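Local coordinates for protein transport protein SEC7 (Saccharomyces cerevisiae, PDB 4OIY) that activates the small GTPase ARF1 at the trans-Golgi network as a guanine nucleotide exchange factor, through the catalytic Sec7 domain that forms this chain, at residues M142-L147 against N184-N189. Numbering follows the deposited sequence.
Sequences MLNTDL and NEIANN
N144 OD1 accepts a hydrogen bond from the backbone N of I191, at the end of the chain, while 3.8 Å from this oxygen lies CG2 of I186, a methyl group pressed against the N144 side chain and backbone. The amide is brought there by a first torsion of -173°, which sets CG anti to the backbone N and leans the group past the methyl, the two side chains crossing at about a right angle. CG2 of I186 approaches the helix backbone itself, 3.6 Å from CA of N144. L143 packs on the same isoleucine: its CD2 meets CB of I186 at 3.9 Å and lies close to the CG2 methyl that N144 touches. One turn on, L147 CD1 lies 3.7 Å from CA of A187 and also touches its CB. The same L147 methyl reaches I186 CG2 more loosely, at 4.3 Å. In L147, CG lies anti to the carbonyl carbon and a chi2 of -175° extends the chain, which carries CD1 to the small alanine. All of this is helix-on-helix packing in the all-helical Sec7 domain: the C-terminal part of helix 130-148 lies beside the last turn of helix 176-188. The axes of the two short segments approach to 9.5 Å at 38°, both helices running in broadly the same direction. No hydrogen bond joins the two segments; just beyond 142-147, however, H148 NE2 donates to the carbonyl oxygen of A187. I186 also touches V89 of helix 88-96 and the terminal I191, L143 meets F161 of helix 158-164, and N189, where the backbone leaves helical angles, accepts a hydrogen bond from R93 NH2 at its carbonyl oxygen.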
loop_
_atom_site.group_PDB
_atom_site.type_symbol
_atom_site.label_atom_id
_atom_site.label_comp_id
_atom_site.label_asym_id
_atom_site.label_seq_id
_atom_site.Cartn_x
_atom_site.Cartn_y
_atom_site.Cartn_z
ATOM N N MET A 142 -1.661 0.385 13.226
ATOM C CA MET A 142 -2.501 0.468 14.430
ATOM C C MET A 142 -2.270 1.769 15.190
ATOM O O MET A 142 -3.208 2.382 15.680
ATOM C CB MET A 142 -2.241 -0.712 15.359
ATOM C CG MET A 142 -3.079 -0.653 16.621
ATOM S SD MET A 142 -2.997 -2.154 17.593
ATOM C CE MET A 142 -1.297 -2.289 18.083
ATOM N N LEU A 143 -1.011 2.180 15.289
ATOM C CA LEU A 143 -0.667 3.427 15.963
ATOM C C LEU A 143 -1.327 4.579 15.233
ATOM O O LEU A 143 -1.906 5.467 15.857
ATOM C CB LEU A 143 0.853 3.624 15.980
ATOM C CG LEU A 143 1.326 4.967 16.536
ATOM C CD1 LEU A 143 0.984 5.121 18.010
ATOM C CD2 LEU A 143 2.812 5.144 16.313
ATOM N N ASN A 144 -1.244 4.549 13.907
ATOM C CA ASN A 144 -1.816 5.603 13.074
ATOM C C ASN A 144 -3.309 5.749 13.320
ATOM O O ASN A 144 -3.812 6.856 13.490
ATOM C CB ASN A 144 -1.577 5.296 11.594
ATOM C CG ASN A 144 -2.001 6.434 10.698
ATOM O OD1 ASN A 144 -1.449 7.532 10.773
ATOM N ND2 ASN A 144 -2.983 6.184 9.843
ATOM N N THR A 145 -4.001 4.617 13.346
ATOM C CA THR A 145 -5.430 4.590 13.646
ATOM C C THR A 145 -5.713 5.135 15.046
ATOM O O THR A 145 -6.555 6.019 15.208
ATOM C CB THR A 145 -5.979 3.160 13.519
ATOM O OG1 THR A 145 -5.886 2.734 12.152
ATOM C CG2 THR A 145 -7.432 3.088 13.951
ATOM N N ASP A 146 -5.002 4.636 16.052
ATOM C CA ASP A 146 -5.298 5.019 17.438
ATOM C C ASP A 146 -4.953 6.471 17.737
ATOM O O ASP A 146 -5.577 7.079 18.596
ATOM C CB ASP A 146 -4.617 4.085 18.444
ATOM C CG ASP A 146 -5.246 2.696 18.479
ATOM O OD1 ASP A 146 -6.225 2.447 17.733
ATOM O OD2 ASP A 146 -4.752 1.853 19.256
ATOM N N LEU A 147 -3.977 7.041 17.035
ATOM C CA LEU A 147 -3.650 8.447 17.244
ATOM C C LEU A 147 -4.601 9.387 16.506
ATOM O O LEU A 147 -4.923 10.461 17.025
ATOM C CB LEU A 147 -2.201 8.746 16.845
ATOM C CG LEU A 147 -1.126 8.177 17.773
ATOM C CD1 LEU A 147 0.243 8.647 17.317
ATOM C CD2 LEU A 147 -1.359 8.573 19.224
ATOM N N ASN A 184 6.847 9.414 16.583
ATOM C CA ASN A 184 6.677 10.845 16.330
ATOM C C ASN A 184 6.365 11.162 14.869
ATOM O O ASN A 184 5.572 12.060 14.586
ATOM C CB ASN A 184 7.904 11.624 16.817
ATOM C CG ASN A 184 8.019 11.639 18.329
ATOM O OD1 ASN A 184 7.034 11.446 19.040
ATOM N ND2 ASN A 184 9.225 11.873 18.828
ATOM N N GLU A 185 6.955 10.410 13.941
ATOM C CA GLU A 185 6.634 10.573 12.526
ATOM C C GLU A 185 5.143 10.352 12.280
ATOM O O GLU A 185 4.497 11.146 11.590
ATOM C CB GLU A 185 7.459 9.623 11.657
ATOM C CG GLU A 185 8.931 10.007 11.585
ATOM C CD GLU A 185 9.695 9.237 10.528
ATOM O OE1 GLU A 185 9.144 9.005 9.440
ATOM O OE2 GLU A 185 10.868 8.879 10.775
ATOM N N ILE A 186 4.597 9.291 12.867
ATOM C CA ILE A 186 3.172 9.000 12.732
ATOM C C ILE A 186 2.349 10.066 13.441
ATOM O O ILE A 186 1.383 10.569 12.875
ATOM C CB ILE A 186 2.816 7.605 13.291
ATOM C CG1 ILE A 186 3.460 6.503 12.437
ATOM C CG2 ILE A 186 1.298 7.421 13.373
ATOM C CD1 ILE A 186 2.797 6.267 11.099
ATOM N N ALA A 187 2.723 10.392 14.676
ATOM C CA ALA A 187 1.977 11.377 15.471
ATOM C C ALA A 187 1.867 12.727 14.764
ATOM O O ALA A 187 0.827 13.384 14.837
ATOM C CB ALA A 187 2.614 11.553 16.843
ATOM N N ASN A 188 2.930 13.136 14.077
ATOM C CA ASN A 188 2.975 14.469 13.475
ATOM C C ASN A 188 2.347 14.552 12.089
ATOM O O ASN A 188 1.958 15.639 11.655
ATOM C CB ASN A 188 4.418 14.969 13.419
ATOM C CG ASN A 188 4.989 15.265 14.792
ATOM O OD1 ASN A 188 4.249 15.461 15.758
ATOM N ND2 ASN A 188 6.311 15.321 14.882
ATOM N N ASN A 189 2.274 13.421 11.388
ATOM C CA ASN A 189 1.666 13.366 10.058
ATOM C C ASN A 189 0.946 12.035 9.816
ATOM O O ASN A 189 1.574 11.020 9.503
ATOM C CB ASN A 189 2.719 13.619 8.971
ATOM C CG ASN A 189 3.244 15.052 8.982
ATOM O OD1 ASN A 189 2.533 15.989 8.607
ATOM N ND2 ASN A 189 4.483 15.231 9.422
#